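Local coordinates for protein aspartokinase (Synechocystis, PDB 3L76) that probably catalyses the ATP-dependent phosphorylation of aspartate, an early step toward lysine and threonine, and binds both of these amino acids at its ACT domains, at residues Ser286-Asp291 with Ile314-Val319; Ile299-Gln304 with Ile561-Ile566; Gly542-Phe547 with Ile566-Val571. One frame throughout, in Å; residues are numbered along the deposited sequence.

Contact 1: Ser286-Asp291 with Ile314-Val319; sequences SKLFRD and IAFTVV
Phe289 and Phe316 form the aromatic part of this helix-on-strand contact, an offset edge-to-face pair in which the edge of Phe289 is turned toward the face of Phe316. The ring centroids lie 5.7 Å apart with the planes at 70°, and the nearest atoms are Phe289 CE1 and Phe316 CD2, 3.8 Å apart. Phe316 has CG between its backbone N and carbonyl carbon (chi1 61°), which turns the ring up to the helix, and the two side chains slide past each other in opposite directions.

The other contacts are apolar, most of them on one methyl, CG2 of Ile314. Leu288 meets it tip to tip, its CD1 3.8 Å from Ile314 CG2, while Phe289 CZ comes within 3.6 Å of the same Ile314 CG2. Leu288 CD1 also lies above one face of the neighbouring Phe289 ring, toward its rim. No hydrogen bond crosses the contact.

The axes of helix 286-291 and strand 314-318 run at 24° to each other, as expected of a helix laid on the sheet of an ACT domain. Helix 323-333 touches Leu288 and Phe316 from the same domain, strand 271-279 pairs with strand 311-318, and helix 543-552 of another ACT domain packs against Phe289.

Contact 2: Ile299-Gln304 with Ile561-Ile566; sequences IDLIIQ and IATSEI. With LYS (lysine), chain E; THR (threonine), chain C.
The side chains of Asp300 and Glu565 lie side by side, pointing the same way, with their carboxylate planes 26° apart, and Asp300 OD1 approaches Glu565 CG to 4.0 Å. Lys357 forms a salt bridge to each of them and probably offsets their like charges; Gln270 also binds Asp300, and Lys395 binds Glu565. The other flat group, the amide of Gln304, lies at the far end, with the hydroxyl of the bound threonine close to its plane, beside OE1 and NE2. Its OE1 accepts a hydrogen bond from the ligand OG1 at 2.7 Å, while NE2 gives that hydroxyl a weak bond and also reaches the carbonyls of Ile558 and Glu559. With CG anti to the backbone N (chi1 -180°) and the chain extended, this amide reaches the ligand as CB packs on Ile561. A leucine here would probably leave the threonine hydroxyl and both carbonyls without their mates.

Two backbone bonds make Gln304 and Ile561 an antiparallel hydrogen-bonded pair: Gln304 N to Ile561 O at 2.9 Å (175°) and Ile561 N to Gln304 O at 2.9 Å. Further along, CG2 of Ile302 meets CG2 of Ile561 at 3.8 Å, and Thr563 puts its methyl against the backbone of Leu301 and Ile302. Where the segments diverge, bound lysine bridges them: its NZ donates to Asp300 O at 2.7 Å and to Ser564 O at 2.8 Å, while Ile299 grips its backbone end through N and O.

The single bridge sets strand 302-303 of one ACT domain beside strand 560-563 of another; strands 311-318 and 567-573 flank them, and strands 388-391 and 475-479 cover the face bearing Ile303 and Ala562.

Contact 3: Gly542-Phe547 with Ile566-Val571; sequences GVAAHF and IKISCV. With LYS (lysine), chain E.
At the lysine pocket of an ACT domain, the first turn of helix 543-552 lies on strand 567-573, Ala544 meeting Ile568, and Phe547 both Ile568 and Cys570. The CD1 of Ile568 is wedged between helix and ligand: it lies 3.8 Å from Ala544 CB and 3.6 Å from CD of the bound lysine, whose aliphatic chain it lines together with CG1. Gly542 takes the N-cap position, and the helix start behind it receives the lysine carboxylate. Ala544 N binds its OXT at 3.2 Å (158°), and Val543 N adds a weak bond to the same OXT. A helix N-terminus is a favourable place for such a negative group and is likely to stabilise it.

This is the helix-over-sheet layer of the ACT fold, the axes of helix 543-547 and strand 567-571 lying at 29° to each other. One turn on, Phe547 holds CG anti to its backbone N (chi1 -177°), directing the ring to the strand. Its CD2 meets CG2 of Ile568 at 3.8 Å, the methyl lying in the ring plane at the edge. The sulfur of Cys570 approaches the same ring obliquely, SG 4.4 Å from the Phe547 centroid. Phe548 and Leu551 of the same helix also touch Cys570, and Ile532 of strand 520-533 touches Phe547.

In the fold
All three contacts are buried. Contact 1 lies farthest out, about 24 Å from the chain centre, against about 15 and 16 Å for contacts 2 and 3. Contacts 1 and 3 are counterparts, each a helix on a strand within its own ACT domain and joined across by apolar side chains, although contact 3 also receives the lysine carboxylate. Contact 2 connects the two domains and mixes backbone and ligand hydrogen bonds with apolar packing. Its strands lie beside those of the other two contacts, with probable hydrogen bonds between Ile303 N and Ala315 O and between Ser569 N and Ala562 O. The helices of contacts 1 and 3 meet directly where Ala545 packs on the backbone of Phe289 and Arg290.

Contact 1: Ser286-Asp291 with Ile314-Val319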
loop_
_atom_site.group_PDB
_atom_site.type_symbol
_atom_site.label_atom_id
_atom_site.label_comp_id
_atom_site.label_asym_id
_atom_site.label_seq_id
_atom_site.Cartn_x
_atom_site.Cartn_y
_atom_site.Cartn_z
ATOM N N SER A 286 40.293 18.848 37.409
ATOM C CA SER A 286 41.018 19.839 36.628
ATOM C C SER A 286 42.522 19.813 36.915
ATOM O O SER A 286 43.325 19.657 35.999
ATOM C CB SER A 286 40.467 21.232 36.895
ATOM O OG SER A 286 41.094 22.177 36.053
ATOM N N LYS A 287 42.900 19.940 38.187
ATOM C CA LYS A 287 44.318 19.982 38.556
ATOM C C LYS A 287 45.068 18.693 38.245
ATOM O O LYS A 287 46.154 18.732 37.681
ATOM C CB LYS A 287 44.535 20.360 40.028
ATOM C CG LYS A 287 46.015 20.352 40.399
ATOM C CD LYS A 287 46.329 21.208 41.607
ATOM C CE LYS A 287 47.746 21.783 41.520
ATOM N NZ LYS A 287 47.907 22.776 40.409
ATOM N N LEU A 288 44.493 17.561 38.631
ATOM C CA LEU A 288 45.072 16.257 38.317
ATOM C C LEU A 288 45.518 16.163 36.858
ATOM O O LEU A 288 46.693 15.945 36.552
ATOM C CB LEU A 288 44.054 15.148 38.580
ATOM C CG LEU A 288 44.554 13.797 39.103
ATOM C CD1 LEU A 288 43.541 12.684 38.774
ATOM C CD2 LEU A 288 45.925 13.441 38.581
ATOM N N PHE A 289 44.569 16.323 35.949
ATOM C CA PHE A 289 44.843 16.017 34.563
ATOM C C PHE A 289 45.626 17.132 33.890
ATOM O O PHE A 289 46.371 16.888 32.947
ATOM C CB PHE A 289 43.549 15.659 33.809
ATOM C CG PHE A 289 42.887 14.404 34.322
ATOM C CD1 PHE A 289 43.389 13.150 33.987
ATOM C CD2 PHE A 289 41.782 14.474 35.151
ATOM C CE1 PHE A 289 42.790 11.989 34.462
ATOM C CE2 PHE A 289 41.175 13.317 35.635
ATOM C CZ PHE A 289 41.680 12.073 35.289
ATOM N N ARG A 290 45.476 18.354 34.386
ATOM C CA ARG A 290 46.299 19.441 33.880
ATOM C C ARG A 290 47.774 19.105 34.086
ATOM O O ARG A 290 48.551 19.130 33.136
ATOM C CB ARG A 290 45.946 20.771 34.539
ATOM C CG ARG A 290 44.730 21.475 33.955
ATOM C CD ARG A 290 44.735 22.940 34.356
ATOM N NE ARG A 290 44.988 23.096 35.787
ATOM C CZ ARG A 290 44.122 23.610 36.655
ATOM N NH1 ARG A 290 42.938 24.046 36.239
ATOM N NH2 ARG A 290 44.444 23.697 37.938
ATOM N N ASP A 291 48.154 18.763 35.317
ATOM C CA ASP A 291 49.548 18.456 35.609
ATOM C C ASP A 291 50.034 17.239 34.836
ATOM O O ASP A 291 51.120 17.266 34.261
ATOM C CB ASP A 291 49.786 18.271 37.111
ATOM C CG ASP A 291 49.485 19.521 37.915
ATOM O OD1 ASP A 291 49.418 20.617 37.321
ATOM O OD2 ASP A 291 49.316 19.404 39.148
ATOM N N ILE A 314 39.352 8.967 41.519
ATOM C CA ILE A 314 39.527 9.210 40.100
ATOM C C ILE A 314 40.464 8.153 39.503
ATOM O O ILE A 314 41.584 7.966 39.978
ATOM C CB ILE A 314 40.056 10.599 39.820
ATOM C CG1 ILE A 314 39.102 11.650 40.395
ATOM C CG2 ILE A 314 40.240 10.790 38.322
ATOM C CD1 ILE A 314 39.528 13.089 40.158
ATOM N N ALA A 315 39.994 7.447 38.479
ATOM C CA ALA A 315 40.798 6.403 37.864
ATOM C C ALA A 315 41.015 6.720 36.411
ATOM O O ALA A 315 40.157 7.300 35.766
ATOM C CB ALA A 315 40.156 5.042 38.028
ATOM N N PHE A 316 42.196 6.382 35.917
ATOM C CA PHE A 316 42.492 6.525 34.500
ATOM C C PHE A 316 43.439 5.424 34.050
ATOM O O PHE A 316 44.050 4.748 34.874
ATOM C CB PHE A 316 43.029 7.916 34.164
ATOM C CG PHE A 316 44.308 8.269 34.859
ATOM C CD1 PHE A 316 45.523 7.998 34.276
ATOM C CD2 PHE A 316 44.293 8.898 36.090
ATOM C CE1 PHE A 316 46.708 8.342 34.913
ATOM C CE2 PHE A 316 45.474 9.234 36.731
ATOM C CZ PHE A 316 46.677 8.955 36.139
ATOM N N THR A 317 43.512 5.196 32.745
ATOM C CA THR A 317 44.476 4.238 32.235
ATOM C C THR A 317 45.427 4.891 31.274
ATOM O O THR A 317 45.166 5.947 30.708
ATOM C CB THR A 317 43.830 3.014 31.534
ATOM O OG1 THR A 317 43.185 3.425 30.314
ATOM C CG2 THR A 317 42.851 2.322 32.474
ATOM N N VAL A 318 46.510 4.186 31.043
ATOM C CA VAL A 318 47.636 4.718 30.349
ATOM C C VAL A 318 48.300 3.484 29.717
ATOM O O VAL A 318 48.042 2.347 30.131
ATOM C CB VAL A 318 48.488 5.420 31.438
ATOM C CG1 VAL A 318 49.872 4.826 31.635
ATOM C CG2 VAL A 318 48.330 6.957 31.444
ATOM N N VAL A 319 49.096 3.699 28.681
ATOM C CA VAL A 319 49.873 2.623 28.079
ATOM C C VAL A 319 50.860 2.062 29.115
ATOM O O VAL A 319 51.425 2.824 29.899
ATOM C CB VAL A 319 50.600 3.158 26.827
ATOM C CG1 VAL A 319 51.904 2.407 26.577
ATOM C CG2 VAL A 319 49.658 3.090 25.624
#

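Contact 2: Ile299-Gln304 with Ile561-Ile566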
loop_
_atom_site.group_PDB
_atom_site.type_symbol
_atom_site.label_atom_id
_atom_site.label_comp_id
_atom_site.label_asym_id
_atom_site.label_seq_id
_atom_site.Cartn_x
_atom_site.Cartn_y
_atom_site.Cartn_z
ATOM N N ILE A 299 46.159 10.080 27.883
ATOM C CA ILE A 299 45.288 9.214 28.678
ATOM C C ILE A 299 44.190 8.514 27.832
ATOM O O ILE A 299 43.665 9.080 26.875
ATOM C CB ILE A 299 44.623 10.017 29.815
ATOM C CG1 ILE A 299 45.690 10.618 30.727
ATOM C CG2 ILE A 299 43.625 9.148 30.587
ATOM C CD1 ILE A 299 45.179 11.010 32.073
ATOM N N ASP A 300 43.861 7.277 28.191
ATOM C CA ASP A 300 42.742 6.558 27.593
ATOM C C ASP A 300 41.467 6.635 28.441
ATOM O O ASP A 300 40.703 7.576 28.308
ATOM C CB ASP A 300 43.093 5.088 27.369
ATOM C CG ASP A 300 41.954 4.321 26.711
ATOM O OD1 ASP A 300 41.137 4.983 26.048
ATOM O OD2 ASP A 300 41.869 3.083 26.867
ATOM N N LEU A 301 41.237 5.632 29.291
ATOM C CA LEU A 301 40.074 5.619 30.170
ATOM C C LEU A 301 40.144 6.664 31.294
ATOM O O LEU A 301 41.170 6.837 31.950
ATOM C CB LEU A 301 39.874 4.228 30.789
ATOM C CG LEU A 301 39.253 3.109 29.954
ATOM C CD1 LEU A 301 39.545 1.759 30.588
ATOM C CD2 LEU A 301 37.740 3.314 29.783
ATOM N N ILE A 302 39.039 7.363 31.504
ATOM C CA ILE A 302 38.839 8.119 32.729
ATOM C C ILE A 302 37.501 7.705 33.346
ATOM O O ILE A 302 36.433 7.872 32.741
ATOM C CB ILE A 302 38.895 9.645 32.507
ATOM C CG1 ILE A 302 40.196 10.031 31.804
ATOM C CG2 ILE A 302 38.746 10.398 33.850
ATOM C CD1 ILE A 302 40.335 11.516 31.570
ATOM N N ILE A 303 37.569 7.142 34.545
ATOM C CA ILE A 303 36.382 6.646 35.223
ATOM C C ILE A 303 36.215 7.270 36.616
ATOM O O ILE A 303 37.087 7.177 37.481
ATOM C CB ILE A 303 36.413 5.102 35.326
ATOM C CG1 ILE A 303 36.707 4.483 33.954
ATOM C CG2 ILE A 303 35.114 4.558 35.928
ATOM C CD1 ILE A 303 36.675 2.964 33.943
ATOM N N GLN A 304 35.095 7.936 36.821
ATOM C CA GLN A 304 34.758 8.425 38.140
ATOM C C GLN A 304 33.295 8.160 38.445
ATOM O O GLN A 304 32.405 8.800 37.879
ATOM C CB GLN A 304 35.059 9.910 38.257
ATOM C CG GLN A 304 34.729 10.481 39.638
ATOM C CD GLN A 304 34.885 11.982 39.683
ATOM O OE1 GLN A 304 35.980 12.531 39.436
ATOM N NE2 GLN A 304 33.791 12.666 39.982
ATOM N N ILE A 561 32.429 10.889 35.881
ATOM C CA ILE A 561 33.088 10.980 34.583
ATOM C C ILE A 561 33.095 9.604 33.945
ATOM O O ILE A 561 33.304 8.599 34.629
ATOM C CB ILE A 561 34.547 11.449 34.703
ATOM C CG1 ILE A 561 34.647 12.754 35.486
ATOM C CG2 ILE A 561 35.180 11.589 33.334
ATOM C CD1 ILE A 561 36.048 13.044 35.972
ATOM N N ALA A 562 32.856 9.570 32.634
ATOM C CA ALA A 562 32.918 8.330 31.851
ATOM C C ALA A 562 33.434 8.583 30.436
ATOM O O ALA A 562 33.218 9.637 29.847
ATOM C CB ALA A 562 31.562 7.624 31.812
ATOM N N THR A 563 34.097 7.592 29.874
ATOM C CA THR A 563 34.906 7.863 28.705
ATOM C C THR A 563 34.820 6.765 27.628
ATOM O O THR A 563 34.460 5.622 27.911
ATOM C CB THR A 563 36.359 8.109 29.176
ATOM O OG1 THR A 563 36.801 9.407 28.767
ATOM C CG2 THR A 563 37.281 7.046 28.699
ATOM N N SER A 564 35.077 7.142 26.382
ATOM C CA SER A 564 35.562 6.197 25.372
ATOM C C SER A 564 36.792 6.843 24.740
ATOM O O SER A 564 37.242 7.888 25.198
ATOM C CB SER A 564 34.492 5.859 24.329
ATOM O OG SER A 564 34.242 6.937 23.461
ATOM N N GLU A 565 37.357 6.247 23.706
ATOM C CA GLU A 565 38.541 6.860 23.094
ATOM C C GLU A 565 38.277 8.258 22.526
ATOM O O GLU A 565 39.200 9.047 22.381
ATOM C CB GLU A 565 39.133 5.969 21.999
ATOM C CG GLU A 565 39.461 4.544 22.435
ATOM C CD GLU A 565 38.236 3.674 22.519
ATOM O OE1 GLU A 565 37.143 4.154 22.149
ATOM O OE2 GLU A 565 38.372 2.509 22.934
ATOM N N ILE A 566 37.026 8.569 22.195
ATOM C CA ILE A 566 36.730 9.837 21.524
ATOM C C ILE A 566 35.575 10.620 22.147
ATOM O O ILE A 566 35.183 11.665 21.635
ATOM C CB ILE A 566 36.464 9.638 19.987
ATOM C CG1 ILE A 566 35.098 9.000 19.727
ATOM C CG2 ILE A 566 37.568 8.792 19.344
ATOM C CD1 ILE A 566 34.795 8.818 18.243
HETATM N N LYS E . 43.527 11.133 25.351
HETATM C CA LYS E . 42.929 12.387 25.788
HETATM C C LYS E . 43.753 12.989 26.934
HETATM O O LYS E . 44.728 12.384 27.408
HETATM C CB LYS E . 41.463 12.189 26.198
HETATM C CG LYS E . 41.223 11.114 27.281
HETATM C CD LYS E . 39.723 10.993 27.622
HETATM C CE LYS E . 38.953 10.231 26.546
HETATM N NZ LYS E . 39.587 8.889 26.288
HETATM O OXT LYS E . 43.481 14.102 27.393
HETATM N N THR C . 34.237 16.807 42.005
HETATM C CA THR C . 35.647 16.935 41.616
HETATM C C THR C . 35.851 18.008 40.551
HETATM O O THR C . 34.875 18.611 40.072
HETATM C CB THR C . 36.241 15.595 41.141
HETATM O OG1 THR C . 35.537 15.135 39.974
HETATM C CG2 THR C . 36.101 14.552 42.242
HETATM O OXT THR C . 36.996 18.302 40.185
#

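Contact 3: Gly542-Phe547 with Ile566-Val571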
loop_
_atom_site.group_PDB
_atom_site.type_symbol
_atom_site.label_atom_id
_atom_site.label_comp_id
_atom_site.label_asym_id
_atom_site.label_seq_id
_atom_site.Cartn_x
_atom_site.Cartn_y
_atom_site.Cartn_z
ATOM N N GLY A 542 45.984 16.296 27.341
ATOM C CA GLY A 542 45.391 17.545 27.771
ATOM C C GLY A 542 43.987 17.865 27.290
ATOM O O GLY A 542 43.484 18.944 27.612
ATOM N N VAL A 543 43.345 16.968 26.535
ATOM C CA VAL A 543 41.970 17.228 26.105
ATOM C C VAL A 543 40.996 17.132 27.281
ATOM O O VAL A 543 40.215 18.042 27.559
ATOM C CB VAL A 543 41.506 16.282 24.989
ATOM C CG1 VAL A 543 40.028 16.482 24.720
ATOM C CG2 VAL A 543 42.310 16.518 23.723
ATOM N N ALA A 544 41.030 16.012 27.976
ATOM C CA ALA A 544 40.201 15.891 29.156
ATOM C C ALA A 544 40.509 17.021 30.152
ATOM O O ALA A 544 39.602 17.568 30.782
ATOM C CB ALA A 544 40.399 14.539 29.796
ATOM N N ALA A 545 41.785 17.378 30.281
ATOM C CA ALA A 545 42.165 18.396 31.247
ATOM C C ALA A 545 41.519 19.730 30.904
ATOM O O ALA A 545 41.006 20.431 31.777
ATOM C CB ALA A 545 43.673 18.526 31.338
ATOM N N HIS A 546 41.526 20.074 29.625
ATOM C CA HIS A 546 40.913 21.319 29.189
ATOM C C HIS A 546 39.422 21.348 29.479
ATOM O O HIS A 546 38.887 22.359 29.913
ATOM C CB HIS A 546 41.149 21.539 27.703
ATOM C CG HIS A 546 41.008 22.966 27.285
ATOM N ND1 HIS A 546 41.634 23.997 27.955
ATOM C CD2 HIS A 546 40.316 23.541 26.274
ATOM C CE1 HIS A 546 41.334 25.141 27.372
ATOM N NE2 HIS A 546 40.535 24.894 26.348
ATOM N N PHE A 547 38.759 20.225 29.220
ATOM C CA PHE A 547 37.331 20.071 29.478
ATOM C C PHE A 547 37.007 20.296 30.970
ATOM O O PHE A 547 36.160 21.126 31.316
ATOM C CB PHE A 547 36.874 18.688 28.973
ATOM C CG PHE A 547 35.400 18.423 29.118
ATOM C CD1 PHE A 547 34.494 19.462 29.261
ATOM C CD2 PHE A 547 34.919 17.123 29.103
ATOM C CE1 PHE A 547 33.135 19.206 29.403
ATOM C CE2 PHE A 547 33.557 16.856 29.244
ATOM C CZ PHE A 547 32.666 17.899 29.390
ATOM N N ILE A 566 37.026 8.569 22.195
ATOM C CA ILE A 566 36.730 9.837 21.524
ATOM C C ILE A 566 35.575 10.620 22.147
ATOM O O ILE A 566 35.183 11.665 21.635
ATOM C CB ILE A 566 36.464 9.638 19.987
ATOM C CG1 ILE A 566 35.098 9.000 19.727
ATOM C CG2 ILE A 566 37.568 8.792 19.344
ATOM C CD1 ILE A 566 34.795 8.818 18.243
ATOM N N LYS A 567 35.033 10.110 23.247
ATOM C CA LYS A 567 33.957 10.795 23.968
ATOM C C LYS A 567 34.281 10.896 25.446
ATOM O O LYS A 567 34.640 9.900 26.069
ATOM C CB LYS A 567 32.622 10.065 23.811
ATOM C CG LYS A 567 31.443 10.838 24.382
ATOM C CD LYS A 567 30.094 10.137 24.117
ATOM C CE LYS A 567 28.923 11.130 24.173
ATOM N NZ LYS A 567 27.629 10.436 24.358
ATOM N N ILE A 568 34.174 12.105 25.993
ATOM C CA ILE A 568 34.205 12.315 27.439
ATOM C C ILE A 568 32.855 12.871 27.881
ATOM O O ILE A 568 32.371 13.848 27.314
ATOM C CB ILE A 568 35.328 13.276 27.894
ATOM C CG1 ILE A 568 36.696 12.801 27.401
ATOM C CG2 ILE A 568 35.354 13.363 29.408
ATOM C CD1 ILE A 568 37.694 13.927 27.210
ATOM N N SER A 569 32.244 12.212 28.863
ATOM C CA SER A 569 31.024 12.694 29.510
ATOM C C SER A 569 31.264 13.045 30.993
ATOM O O SER A 569 31.891 12.282 31.739
ATOM C CB SER A 569 29.923 11.632 29.427
ATOM O OG SER A 569 29.512 11.411 28.108
ATOM N N CYS A 570 30.752 14.193 31.417
ATOM C CA CYS A 570 30.734 14.548 32.838
ATOM C C CYS A 570 29.306 14.669 33.307
ATOM O O CYS A 570 28.504 15.369 32.683
ATOM C CB CYS A 570 31.422 15.889 33.085
ATOM S SG CYS A 570 33.180 15.858 32.858
ATOM N N VAL A 571 28.983 13.991 34.403
ATOM C CA VAL A 571 27.702 14.215 35.057
ATOM C C VAL A 571 27.839 15.405 35.988
ATOM O O VAL A 571 28.866 15.608 36.625
ATOM C CB VAL A 571 27.203 13.000 35.836
ATOM C CG1 VAL A 571 25.870 13.318 36.502
ATOM C CG2 VAL A 571 27.041 11.846 34.913
HETATM N N LYS E . 43.527 11.133 25.351
HETATM C CA LYS E . 42.929 12.387 25.788
HETATM C C LYS E . 43.753 12.989 26.934
HETATM O O LYS E . 44.728 12.384 27.408
HETATM C CB LYS E . 41.463 12.189 26.198
HETATM C CG LYS E . 41.223 11.114 27.281
HETATM C CD LYS E . 39.723 10.993 27.622
HETATM C CE LYS E . 38.953 10.231 26.546
HETATM N NZ LYS E . 39.587 8.889 26.288
HETATM O OXT LYS E . 43.481 14.102 27.393
#